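Local coordinates for protein EchA1_1 (PDB 3R9T) that probably catalyses the reversible hydration of enoyl-CoA thioesters to 3-hydroxyacyl-CoA in fatty acid metabolism, and holds benzoic acid in a pocket, at residues 22-27 / 57-62; 27-32 / 70-75; 65-70 / 110-115; 104-109 / 124-129; 115-120 / 132-137. All blocks are in the same frame, centred on the assembly; numbering follows the deposited sequence.

Contact 1: residues 22-27 / 57-62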
# COMPACT_ATOMS: atom_id res chain seq x y z
N ILE B 22 16.03 17.30 -17.19
CA ILE B 22 15.32 17.06 -18.44
C ILE B 22 14.06 17.92 -18.46
O ILE B 22 13.22 17.80 -17.57
CB ILE B 22 14.89 15.58 -18.56
CG1 ILE B 22 16.10 14.66 -18.47
CG2 ILE B 22 14.13 15.32 -19.86
CD1 ILE B 22 15.76 13.16 -18.57
N THR B 23 13.91 18.76 -19.48
CA THR B 23 12.79 19.69 -19.54
C THR B 23 11.93 19.39 -20.77
O THR B 23 12.43 19.44 -21.90
CB THR B 23 13.28 21.16 -19.57
OG1 THR B 23 14.14 21.42 -18.45
CG2 THR B 23 12.10 22.11 -19.55
N ILE B 24 10.66 19.07 -20.55
CA ILE B 24 9.74 18.88 -21.66
C ILE B 24 9.59 20.27 -22.28
O ILE B 24 9.37 21.25 -21.57
CB ILE B 24 8.38 18.35 -21.22
CG1 ILE B 24 8.53 16.98 -20.54
CG2 ILE B 24 7.45 18.23 -22.41
CD1 ILE B 24 7.27 16.55 -19.77
N ASN B 25 9.70 20.34 -23.61
CA ASN B 25 9.88 21.60 -24.32
C ASN B 25 8.79 21.85 -25.37
O ASN B 25 9.08 22.18 -26.52
CB ASN B 25 11.27 21.60 -24.96
CG ASN B 25 11.72 22.98 -25.42
OD1 ASN B 25 11.40 23.98 -24.80
ND2 ASN B 25 12.48 23.02 -26.52
N ARG B 26 7.52 21.71 -24.97
CA ARG B 26 6.39 22.10 -25.84
C ARG B 26 5.37 22.97 -25.13
O ARG B 26 4.19 22.62 -25.07
CB ARG B 26 5.68 20.88 -26.40
CG ARG B 26 6.52 19.99 -27.27
CD ARG B 26 5.66 18.88 -27.78
NE ARG B 26 4.69 19.35 -28.78
CZ ARG B 26 3.44 18.89 -28.91
NH1 ARG B 26 2.96 17.96 -28.08
NH2 ARG B 26 2.65 19.38 -29.86
N PRO B 27 5.81 24.12 -24.59
CA PRO B 27 4.86 24.93 -23.83
C PRO B 27 3.69 25.43 -24.68
O PRO B 27 2.59 25.54 -24.16
CB PRO B 27 5.72 26.08 -23.30
CG PRO B 27 6.90 26.15 -24.19
CD PRO B 27 7.13 24.76 -24.71
N VAL B 57 18.42 12.44 -11.73
CA VAL B 57 17.71 13.04 -12.82
C VAL B 57 16.49 13.76 -12.31
O VAL B 57 15.74 13.20 -11.50
CB VAL B 57 17.26 11.96 -13.79
CG1 VAL B 57 16.35 12.53 -14.89
CG2 VAL B 57 18.48 11.27 -14.39
N VAL B 58 16.30 14.99 -12.77
CA VAL B 58 15.07 15.76 -12.56
C VAL B 58 14.35 15.98 -13.88
O VAL B 58 14.98 16.38 -14.88
CB VAL B 58 15.36 17.14 -11.91
CG1 VAL B 58 14.11 18.01 -11.85
CG2 VAL B 58 15.94 16.95 -10.52
N LEU B 59 13.04 15.71 -13.87
CA LEU B 59 12.16 15.90 -15.02
C LEU B 59 11.21 17.05 -14.70
O LEU B 59 10.55 17.02 -13.68
CB LEU B 59 11.34 14.62 -15.31
CG LEU B 59 10.34 14.75 -16.47
CD1 LEU B 59 11.09 14.93 -17.79
CD2 LEU B 59 9.37 13.56 -16.50
N THR B 60 11.13 18.05 -15.58
CA THR B 60 10.23 19.19 -15.37
C THR B 60 9.68 19.66 -16.73
O THR B 60 10.02 19.09 -17.79
CB THR B 60 11.00 20.32 -14.63
OG1 THR B 60 10.09 21.27 -14.04
CG2 THR B 60 12.00 21.02 -15.57
N GLY B 61 8.81 20.66 -16.70
CA GLY B 61 8.18 21.19 -17.90
C GLY B 61 8.62 22.62 -18.09
O GLY B 61 8.81 23.36 -17.12
N ALA B 62 8.76 23.02 -19.35
CA ALA B 62 9.14 24.39 -19.69
C ALA B 62 8.01 25.34 -19.35
O ALA B 62 6.84 25.02 -19.55
CB ALA B 62 9.48 24.48 -21.19

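Contact 2: residues 27-32 / 70-75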
# COMPACT_ATOMS: atom_id res chain seq x y z
N PRO B 27 5.81 24.12 -24.59
CA PRO B 27 4.86 24.93 -23.83
C PRO B 27 3.69 25.43 -24.68
O PRO B 27 2.59 25.54 -24.16
CB PRO B 27 5.72 26.08 -23.30
CG PRO B 27 6.90 26.15 -24.19
CD PRO B 27 7.13 24.76 -24.71
N GLU B 28 3.92 25.69 -25.97
CA GLU B 28 2.83 26.07 -26.89
C GLU B 28 1.70 25.02 -26.94
O GLU B 28 0.59 25.32 -27.37
CB GLU B 28 3.37 26.32 -28.30
CG GLU B 28 3.77 25.06 -29.10
CD GLU B 28 5.20 24.58 -28.85
OE1 GLU B 28 5.84 25.04 -27.87
OE2 GLU B 28 5.68 23.73 -29.63
N ALA B 29 2.01 23.79 -26.52
CA ALA B 29 1.01 22.72 -26.46
C ALA B 29 0.85 22.15 -25.05
O ALA B 29 0.49 20.98 -24.88
CB ALA B 29 1.39 21.61 -27.44
N ARG B 30 1.11 22.98 -24.04
CA ARG B 30 0.96 22.60 -22.63
C ARG B 30 1.81 21.39 -22.26
O ARG B 30 1.46 20.61 -21.37
CB ARG B 30 -0.52 22.37 -22.28
CG ARG B 30 -1.25 23.69 -22.24
CD ARG B 30 -2.75 23.74 -22.51
NE ARG B 30 -3.69 22.61 -22.29
CZ ARG B 30 -4.20 22.12 -21.15
NH1 ARG B 30 -5.10 21.14 -21.29
NH2 ARG B 30 -3.85 22.50 -19.90
N ASN B 31 2.93 21.26 -22.96
CA ASN B 31 3.92 20.23 -22.71
C ASN B 31 3.32 18.83 -22.82
O ASN B 31 3.76 17.91 -22.13
CB ASN B 31 4.62 20.47 -21.36
CG ASN B 31 5.58 21.65 -21.40
OD1 ASN B 31 6.29 21.86 -22.39
ND2 ASN B 31 5.60 22.44 -20.33
N ALA B 32 2.34 18.69 -23.71
CA ALA B 32 1.73 17.39 -23.99
C ALA B 32 2.74 16.47 -24.65
O ALA B 32 3.63 16.90 -25.39
CB ALA B 32 0.47 17.55 -24.86
N GLY B 70 -0.79 16.07 -20.41
CA GLY B 70 -1.15 14.70 -20.75
C GLY B 70 -0.65 14.28 -22.12
O GLY B 70 0.23 14.91 -22.71
N ALA B 71 -1.21 13.19 -22.63
CA ALA B 71 -0.94 12.74 -24.00
C ALA B 71 -1.47 13.79 -24.98
O ALA B 71 -2.54 14.34 -24.77
CB ALA B 71 -1.60 11.40 -24.25
N ASP B 72 -0.71 14.07 -26.04
CA ASP B 72 -1.13 15.06 -27.04
C ASP B 72 -2.37 14.55 -27.78
O ASP B 72 -2.31 13.52 -28.46
CB ASP B 72 0.01 15.33 -28.04
CG ASP B 72 -0.32 16.44 -29.02
OD1 ASP B 72 -1.06 16.19 -30.00
OD2 ASP B 72 0.16 17.58 -28.81
N LEU B 73 -3.48 15.27 -27.65
CA LEU B 73 -4.76 14.80 -28.19
C LEU B 73 -4.82 14.78 -29.73
O LEU B 73 -5.59 14.00 -30.31
CB LEU B 73 -5.91 15.63 -27.61
CG LEU B 73 -6.08 15.44 -26.10
CD1 LEU B 73 -6.91 16.55 -25.46
CD2 LEU B 73 -6.70 14.08 -25.82
N LYS B 74 -4.01 15.61 -30.37
CA LYS B 74 -3.99 15.69 -31.83
C LYS B 74 -3.23 14.50 -32.41
O LYS B 74 -3.59 13.99 -33.46
CB LYS B 74 -3.35 17.01 -32.28
N ALA B 75 -2.18 14.08 -31.71
CA ALA B 75 -1.44 12.86 -32.06
C ALA B 75 -2.32 11.62 -31.88
O ALA B 75 -2.23 10.68 -32.66
CB ALA B 75 -0.18 12.74 -31.22

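Contact 3: residues 65-70 / 110-115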
# COMPACT_ATOMS: atom_id res chain seq x y z
N LYS B 65 3.14 27.34 -16.42
CA LYS B 65 1.76 26.88 -16.26
C LYS B 65 1.62 25.37 -16.32
O LYS B 65 0.74 24.83 -15.67
CB LYS B 65 0.82 27.50 -17.31
CG LYS B 65 0.65 29.01 -17.20
CD LYS B 65 -0.35 29.41 -16.12
CE LYS B 65 -0.78 30.87 -16.25
NZ LYS B 65 -1.34 31.38 -14.97
N SER B 66 2.47 24.70 -17.10
CA SER B 66 2.26 23.27 -17.41
C SER B 66 3.48 22.41 -17.13
O SER B 66 4.55 22.69 -17.64
CB SER B 66 1.92 23.10 -18.89
OG SER B 66 0.75 23.81 -19.26
N PHE B 67 3.32 21.33 -16.36
CA PHE B 67 4.34 20.28 -16.28
C PHE B 67 4.15 19.38 -17.50
O PHE B 67 5.05 19.23 -18.34
CB PHE B 67 4.21 19.51 -14.96
CG PHE B 67 5.00 18.21 -14.88
CD1 PHE B 67 6.38 18.21 -14.73
CD2 PHE B 67 4.34 16.98 -14.89
CE1 PHE B 67 7.09 17.02 -14.62
CE2 PHE B 67 5.04 15.79 -14.79
CZ PHE B 67 6.41 15.81 -14.64
N CYS B 68 2.96 18.80 -17.58
CA CYS B 68 2.54 18.00 -18.72
C CYS B 68 1.04 17.83 -18.64
O CYS B 68 0.52 17.23 -17.70
CB CYS B 68 3.25 16.65 -18.71
SG CYS B 68 2.63 15.52 -19.95
N ALA B 69 0.34 18.39 -19.63
CA ALA B 69 -1.12 18.36 -19.68
C ALA B 69 -1.68 16.98 -20.03
O ALA B 69 -2.89 16.76 -19.96
CB ALA B 69 -1.64 19.40 -20.69
N GLY B 70 -0.79 16.07 -20.41
CA GLY B 70 -1.15 14.70 -20.75
C GLY B 70 -0.65 14.28 -22.12
O GLY B 70 0.23 14.91 -22.71
N GLY B 110 3.46 22.87 -12.90
CA GLY B 110 2.07 23.28 -13.07
C GLY B 110 1.18 22.09 -13.38
O GLY B 110 1.34 21.04 -12.77
N THR B 111 0.27 22.25 -14.34
CA THR B 111 -0.71 21.21 -14.65
C THR B 111 -0.02 19.88 -14.90
O THR B 111 0.94 19.83 -15.65
CB THR B 111 -1.50 21.54 -15.91
OG1 THR B 111 -1.92 22.91 -15.88
CG2 THR B 111 -2.72 20.63 -16.00
N ALA B 112 -0.54 18.83 -14.27
CA ALA B 112 0.02 17.49 -14.41
C ALA B 112 -1.11 16.48 -14.46
O ALA B 112 -1.26 15.66 -13.56
CB ALA B 112 0.97 17.19 -13.26
N LEU B 113 -1.91 16.57 -15.52
CA LEU B 113 -3.10 15.75 -15.69
C LEU B 113 -2.86 14.58 -16.65
O LEU B 113 -2.09 14.69 -17.64
CB LEU B 113 -4.28 16.61 -16.16
CG LEU B 113 -4.75 17.72 -15.20
CD1 LEU B 113 -5.86 18.57 -15.84
CD2 LEU B 113 -5.21 17.14 -13.88
N GLY B 114 -3.53 13.47 -16.35
CA GLY B 114 -3.47 12.29 -17.18
C GLY B 114 -2.02 11.83 -17.28
O GLY B 114 -1.40 11.47 -16.28
N GLY B 115 -1.49 11.87 -18.50
CA GLY B 115 -0.07 11.59 -18.75
C GLY B 115 0.88 12.27 -17.78
O GLY B 115 1.86 11.66 -17.36
O HOH W 1 -2.10 23.73 -18.46

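Contact 4: residues 104-109 / 124-129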
# COMPACT_ATOMS: atom_id res chain seq x y z
N THR B 104 15.15 9.40 -9.91
CA THR B 104 14.37 10.34 -10.72
C THR B 104 13.40 11.13 -9.86
O THR B 104 12.72 10.58 -9.01
CB THR B 104 13.60 9.62 -11.84
OG1 THR B 104 12.71 8.64 -11.27
CG2 THR B 104 14.60 8.91 -12.82
N ILE B 105 13.35 12.44 -10.09
CA ILE B 105 12.52 13.35 -9.35
C ILE B 105 11.74 14.16 -10.36
O ILE B 105 12.34 14.85 -11.19
CB ILE B 105 13.38 14.31 -8.52
CG1 ILE B 105 14.33 13.54 -7.59
CG2 ILE B 105 12.47 15.34 -7.78
CD1 ILE B 105 15.42 14.44 -6.97
N ALA B 106 10.42 14.09 -10.28
CA ALA B 106 9.56 14.94 -11.07
C ALA B 106 9.41 16.30 -10.39
O ALA B 106 9.02 16.36 -9.24
CB ALA B 106 8.21 14.29 -11.20
N ALA B 107 9.74 17.37 -11.10
CA ALA B 107 9.58 18.70 -10.59
C ALA B 107 8.40 19.31 -11.31
O ALA B 107 8.53 19.81 -12.44
CB ALA B 107 10.84 19.49 -10.83
N VAL B 108 7.24 19.19 -10.67
CA VAL B 108 5.96 19.53 -11.26
C VAL B 108 5.66 21.01 -11.09
O VAL B 108 5.31 21.48 -10.00
CB VAL B 108 4.88 18.65 -10.67
CG1 VAL B 108 3.55 19.00 -11.26
CG2 VAL B 108 5.25 17.17 -10.94
N ASN B 109 5.85 21.73 -12.20
CA ASN B 109 5.79 23.18 -12.23
C ASN B 109 4.38 23.72 -12.47
O ASN B 109 4.12 24.91 -12.29
CB ASN B 109 6.76 23.73 -13.28
CG ASN B 109 6.57 23.11 -14.64
OD1 ASN B 109 6.70 21.89 -14.80
ND2 ASN B 109 6.25 23.94 -15.64
N ASP B 124 10.66 8.34 -9.05
CA ASP B 124 10.89 7.91 -7.69
C ASP B 124 10.29 8.85 -6.66
O ASP B 124 9.73 8.40 -5.65
CB ASP B 124 12.38 7.75 -7.40
CG ASP B 124 13.04 6.71 -8.26
OD1 ASP B 124 12.42 5.63 -8.45
OD2 ASP B 124 14.18 6.99 -8.73
N LEU B 125 10.42 10.16 -6.92
CA LEU B 125 10.04 11.23 -5.99
C LEU B 125 9.38 12.35 -6.80
O LEU B 125 9.61 12.50 -8.00
CB LEU B 125 11.27 11.78 -5.28
CG LEU B 125 12.06 10.72 -4.50
CD1 LEU B 125 13.46 11.23 -4.11
CD2 LEU B 125 11.26 10.26 -3.29
N VAL B 126 8.54 13.11 -6.12
CA VAL B 126 7.84 14.26 -6.72
C VAL B 126 7.84 15.48 -5.80
O VAL B 126 7.42 15.40 -4.66
CB VAL B 126 6.36 13.93 -7.06
CG1 VAL B 126 5.74 15.04 -7.85
CG2 VAL B 126 6.27 12.60 -7.85
N VAL B 127 8.29 16.61 -6.35
CA VAL B 127 8.14 17.92 -5.74
C VAL B 127 7.19 18.74 -6.64
O VAL B 127 7.37 18.76 -7.86
CB VAL B 127 9.51 18.59 -5.63
CG1 VAL B 127 9.41 19.99 -4.99
CG2 VAL B 127 10.45 17.69 -4.86
N ALA B 128 6.19 19.39 -6.05
CA ALA B 128 5.20 20.13 -6.84
C ALA B 128 5.04 21.57 -6.39
O ALA B 128 4.96 21.85 -5.21
CB ALA B 128 3.86 19.45 -6.76
N ASP B 129 4.98 22.46 -7.38
CA ASP B 129 4.48 23.82 -7.22
C ASP B 129 3.07 23.75 -6.58
O ASP B 129 2.26 22.89 -6.96
CB ASP B 129 4.43 24.44 -8.62
CG ASP B 129 4.18 25.93 -8.62
OD1 ASP B 129 3.09 26.35 -8.18
OD2 ASP B 129 5.06 26.67 -9.11

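Contact 5: residues 115-120 / 132-137. With BEZ (benzoic acid), chain E.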
# COMPACT_ATOMS: atom_id res chain seq x y z
N GLY B 115 -1.49 11.87 -18.50
CA GLY B 115 -0.07 11.59 -18.75
C GLY B 115 0.88 12.27 -17.78
O GLY B 115 1.86 11.66 -17.36
N GLY B 116 0.61 13.52 -17.39
CA GLY B 116 1.47 14.20 -16.42
C GLY B 116 1.52 13.54 -15.06
O GLY B 116 2.56 13.45 -14.42
N THR B 117 0.36 13.10 -14.60
CA THR B 117 0.27 12.35 -13.36
C THR B 117 0.97 10.99 -13.51
O THR B 117 1.60 10.50 -12.57
CB THR B 117 -1.20 12.20 -12.92
OG1 THR B 117 -1.64 13.44 -12.35
CG2 THR B 117 -1.38 11.12 -11.86
N GLU B 118 0.89 10.39 -14.69
CA GLU B 118 1.55 9.11 -14.96
C GLU B 118 3.08 9.28 -14.95
O GLU B 118 3.79 8.39 -14.51
CB GLU B 118 1.00 8.50 -16.24
CG GLU B 118 -0.49 8.15 -16.09
CD GLU B 118 -1.10 7.70 -17.38
OE1 GLU B 118 -1.23 8.55 -18.28
OE2 GLU B 118 -1.40 6.49 -17.49
N LEU B 119 3.58 10.40 -15.43
CA LEU B 119 5.01 10.70 -15.28
C LEU B 119 5.42 10.79 -13.81
O LEU B 119 6.48 10.29 -13.43
CB LEU B 119 5.38 12.00 -15.98
CG LEU B 119 5.19 12.07 -17.50
CD1 LEU B 119 5.56 13.47 -18.02
CD2 LEU B 119 5.97 10.98 -18.23
N ALA B 120 4.59 11.42 -12.98
CA ALA B 120 4.83 11.51 -11.53
C ALA B 120 4.86 10.13 -10.89
O ALA B 120 5.78 9.80 -10.13
CB ALA B 120 3.76 12.40 -10.84
N ALA B 132 0.09 23.22 -8.80
CA ALA B 132 -0.05 22.02 -9.62
C ALA B 132 -1.32 21.27 -9.29
O ALA B 132 -1.74 21.22 -8.14
CB ALA B 132 1.15 21.09 -9.45
N GLN B 133 -1.91 20.71 -10.33
CA GLN B 133 -3.08 19.86 -10.24
C GLN B 133 -2.77 18.49 -10.86
O GLN B 133 -2.15 18.41 -11.93
CB GLN B 133 -4.22 20.54 -11.00
CG GLN B 133 -5.56 19.87 -10.85
CD GLN B 133 -6.69 20.71 -11.44
OE1 GLN B 133 -6.81 20.85 -12.65
NE2 GLN B 133 -7.55 21.24 -10.57
N PHE B 134 -3.19 17.44 -10.19
CA PHE B 134 -2.99 16.07 -10.64
C PHE B 134 -4.33 15.44 -10.96
O PHE B 134 -5.37 16.00 -10.62
CB PHE B 134 -2.29 15.25 -9.56
CG PHE B 134 -0.92 15.75 -9.24
CD1 PHE B 134 0.18 15.28 -9.95
CD2 PHE B 134 -0.71 16.71 -8.28
CE1 PHE B 134 1.46 15.75 -9.71
CE2 PHE B 134 0.58 17.18 -8.01
CZ PHE B 134 1.66 16.70 -8.72
N GLY B 135 -4.30 14.30 -11.63
CA GLY B 135 -5.54 13.56 -11.91
C GLY B 135 -5.41 12.67 -13.13
O GLY B 135 -4.42 12.75 -13.87
N LEU B 136 -6.41 11.81 -13.30
CA LEU B 136 -6.48 10.87 -14.43
C LEU B 136 -7.85 11.00 -15.10
O LEU B 136 -8.74 10.15 -14.92
CB LEU B 136 -6.24 9.42 -14.00
CG LEU B 136 -4.87 9.14 -13.36
CD1 LEU B 136 -4.86 7.73 -12.75
CD2 LEU B 136 -3.74 9.35 -14.38
N PRO B 137 -8.02 12.05 -15.90
CA PRO B 137 -9.30 12.35 -16.54
C PRO B 137 -9.62 11.53 -17.79
O PRO B 137 -10.64 11.78 -18.43
CB PRO B 137 -9.15 13.84 -16.90
CG PRO B 137 -7.72 13.99 -17.20
CD PRO B 137 -7.02 13.10 -16.19
C BEZ E . -2.82 8.23 -21.19
O1 BEZ E . -2.08 7.58 -20.43
O2 BEZ E . -3.48 9.19 -20.75
C1 BEZ E . -2.85 7.86 -22.64
C2 BEZ E . -1.79 7.12 -23.16
C3 BEZ E . -1.79 6.77 -24.50
C4 BEZ E . -2.86 7.14 -25.31
C5 BEZ E . -3.92 7.87 -24.79
C6 BEZ E . -3.92 8.24 -23.44

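Contact 1: residues 22-27 / 57-62
Ile22 and Ala62 bury the most surface here, Ile22 within a pair of parallel strands inclined at 23° and Ala62 just past its end. Ile22 lies opposite Leu59, and its backbone bonds the residues flanking that partner: Ile22 N donates to Val58 O at 2.7 Å, while Ile22 O accepts from Thr60 N at 2.9 Å. Its side chain divides the work between two branches. CG1 stands anti to the carbonyl carbon (chi1 -58°) and the chain runs on extended, which brings CD1 within 3.8 Å of Val57 CG1; CG2 rests 3.7 Å from Leu59 CD1. Ile24 repeats the pattern around Gly61, taking Thr60 O with its N and offering its O to Ala62 N at 2.9 Å. The methyl of Ala62 sits beside the same carbonyl, Ala62 CB being 3.3 Å from Ile24 O, and the Thr23 methyl CG2 comes within 3.5 Å of Ala62 N.

Helix 35-50 covers the face carrying Ile22 and Ile24, joining both strands as a beta-alpha-beta unit of the crotonase fold. On the face of Thr23 and Thr60, the Thr60 hydroxyl OG1 bonds Ala107 O in the next strand. The chemistry thus implies that four backbone bonds fix the register, aliphatic branches pack on the face toward helix 35-50, and the other face carries two threonines side by side, of which Thr60 ties the pair to the next strand.

Contact 2: residues 27-32 / 70-75
Ala32 makes most of the contact with 70-75, setting its methyl against the backbone between Gly70 and Asp72. Its CA lies 3.2 Å from Gly70 O, a CA-H...O contact, and its CB is 3.4 Å from that same oxygen. The Ala32 methyl, CB, also lies 3.7 Å from Asp72 CA, 3.9 Å from Asp72 CB and 4.0 Å from Asp72 OD2. Ala29 adds a more distant methyl on the carboxylate side, its CB 4.4 Å from Asp72 OD2. No hydrogen bond links the two segments directly.

What positions these groups lies one shell out. Ala32 is held by the turn before it, where Ala32 N donates to Ala29 O, and the neighbouring Ile33 makes backbone bonds to both Gly70 and Asp72. Asp72 is the N-cap of helix 73-77. Its CG is anti to the backbone N (chi1 -175°), and from there OD1 turns its anti lone pair to Ala75 N at 2.9 Å, with a weak second bond from Lys74 N. The other oxygen, OD2, forms a salt bridge with Arg26 NH1, which also bonds Ala32 O.

Ala71, between Gly70 and Asp72, contacts benzoic acid; in crotonase relatives the backbone N at this position belongs to the oxyanion hole. The chemistry implies a carboxylate shared between a helix start and an arginine, a pairing that would favour its charged form and that anchors the loop leading past the pocket.

Contact 3: residues 65-70 / 110-115
The ring of Phe67 and the methyl of Ala112 meet on one side of this contact, while Ser66 and Thr111 turn their hydroxyls to the other. The CB of Phe67 points to 110-115, but with CG anti to the backbone N (chi1 167°) the ring leads away from it, and its near side, at Phe67 CD2, meets Ala112 CB obliquely at 3.7 Å. Across the backbone from it, Ser66 OG and Thr111 OG1 are too far apart to bond each other, and a water spans them, 3.0 Å from Ser66 OG and 2.7 Å from Thr111 OG1.

Between these layers the backbones run parallel for a short way. Thr111 N donates to Lys65 O at 2.9 Å. At Phe67 the chain turns a corner, and the turn brings two consecutive amides onto one carbonyl: Thr111 O accepts from Phe67 N at 2.9 Å and from Cys68 N at 3.0 Å. The Phe67 donor is tilted 24° from the carbonyl plane, whereas Cys68 N approaches nearly in line with the C=O. Beyond the corner the pairing fades to a weak bond from Leu113 N to Cys68 O, and Gly70 CA lies 3.2 Å from Leu113 O and 3.6 Å from Gly115 N.

Gly114 is the N-cap of helix 115-122, and Gly115, which touches benzoic acid, occupies the position that in crotonase relatives supplies an oxyanion-hole amide. The chemistry implies a short pairing that rests on Lys65 O and the doubly used Thr111 O, with a water bridging the hydroxyls on one face; Gly110 N is buried with no partner in the model.

Contact 4: residues 104-109 / 124-129
Two neighbouring parallel strands of the central sheet of the crotonase fold make up this contact, with helix 115-122 in the connection between them. The axes of strands 104-108 and 125-129 pass 4.6 Å apart at an angle of 17°, and every touching residue is buried. Hydrogen bonds alternate as parallel pairing requires. Leu125 N donates to Thr104 O, and then Ala106 and Val108 each use N and O across the pair, Ala106 N to Leu125 O at 2.9 Å and Val108 N to Val127 O at 2.8 Å. Val127 N and Asp129 N return the bonds to Ala106 O and Val108 O.

Each face has its own packing. Ala106, Val108, Val126 and Ala128 share one. There, with Val108 CG1 anti to the backbone N (chi1 179°), CG2 is the branch left to meet Val126 CG1, at 3.8 Å. Ile105, Ala107, Leu125 and Val127 share the other face, which helix 192-204 covers. At the C-terminal end Asp129 forms a salt bridge with Arg131. Leu125 and Val126, near the start of strand 125-129, pack on Lys160 of a neighbouring subunit.

The entry to the pair is polar. Thr104 and Asp124 cross at about a right angle, and each backbone amide bonds the other's side chain. Asp124 OD2 also forms a salt bridge with Lys215, and Asp124 OD1 bonds Tyr219. Thr104 N reaches OD2 of Asp124 at 2.9 Å on its anti side, 31° out of the carboxylate plane, while Asp124 N donates to Thr104 OG1 at 3.0 Å.

Contact 5: residues 115-120 / 132-137
The benzoic acid pocket borders this contact, where the first turns of helix 115-122 cross strand 133-135 at 91°, their axes 7.3 Å apart. Thr117 is the pivot. With OG1 anti to the carbonyl carbon and CG2 anti to the backbone N (chi1 -77°), its two branches serve different neighbours. OG1 accepts an almost straight bond from Gly135 N at 2.9 Å and is hydrogen-bonded to Ala112 O as well, so this buried hydroxyl ties the helix to two strands of the small sheet at once. The same oxygen lies at the edge of the Phe134 ring, in its plane, 3.5 Å from Phe134 CD1. The methyl branch goes to the leucine instead: Thr117 CG2 is 3.9 Å from Leu136 CD2, the side chains crossing at about a right angle.

Leu136 CD2 also lies 3.9 Å from Glu118 CG, packing against the aliphatic part of the glutamate. Further along the helix, Ala120 CB approaches Phe134 CE1 at 4.2 Å. Beyond CG the Glu118 chain is extended and carries its carboxylate into the pocket, where Glu118 OE1 is 2.5 Å from O1 of the benzoic acid. Its other oxygen, OE2, is held by Gly149 N and weakly by Ala147 N, which fixes the rotation of the group; Ala147 N also bonds the ligand.

Glu138, a second pocket residue, brings OE2 close to Glu118 OE1. Such a close pair of glutamates is characteristic of the enoyl-CoA hydratase active site, where in relatives they hold the catalytic water; these two probably correspond to it.

How the contacts relate
From the N terminus, contact 1 closes the first loop, around helix 35-50, by pairing strands 19-24 and 56-61. Contact 2 starts in the same early segment, shares Pro27 with it and closes further along, so the two cross. Contact 3 opens before contact 2 ends, shares Gly70 and crosses it in turn. Contact 4 crosses contact 3, and contact 5 crosses contact 4; none nests in another. Contacts 1 and 4 belong to the same central sheet, where strands 56-61 and 104-108 are neighbours. Contacts 3 and 5 share Gly115 and tie the small sheet and helix 115-122 together, while contacts 2, 3 and 5 all border the benzoic acid pocket.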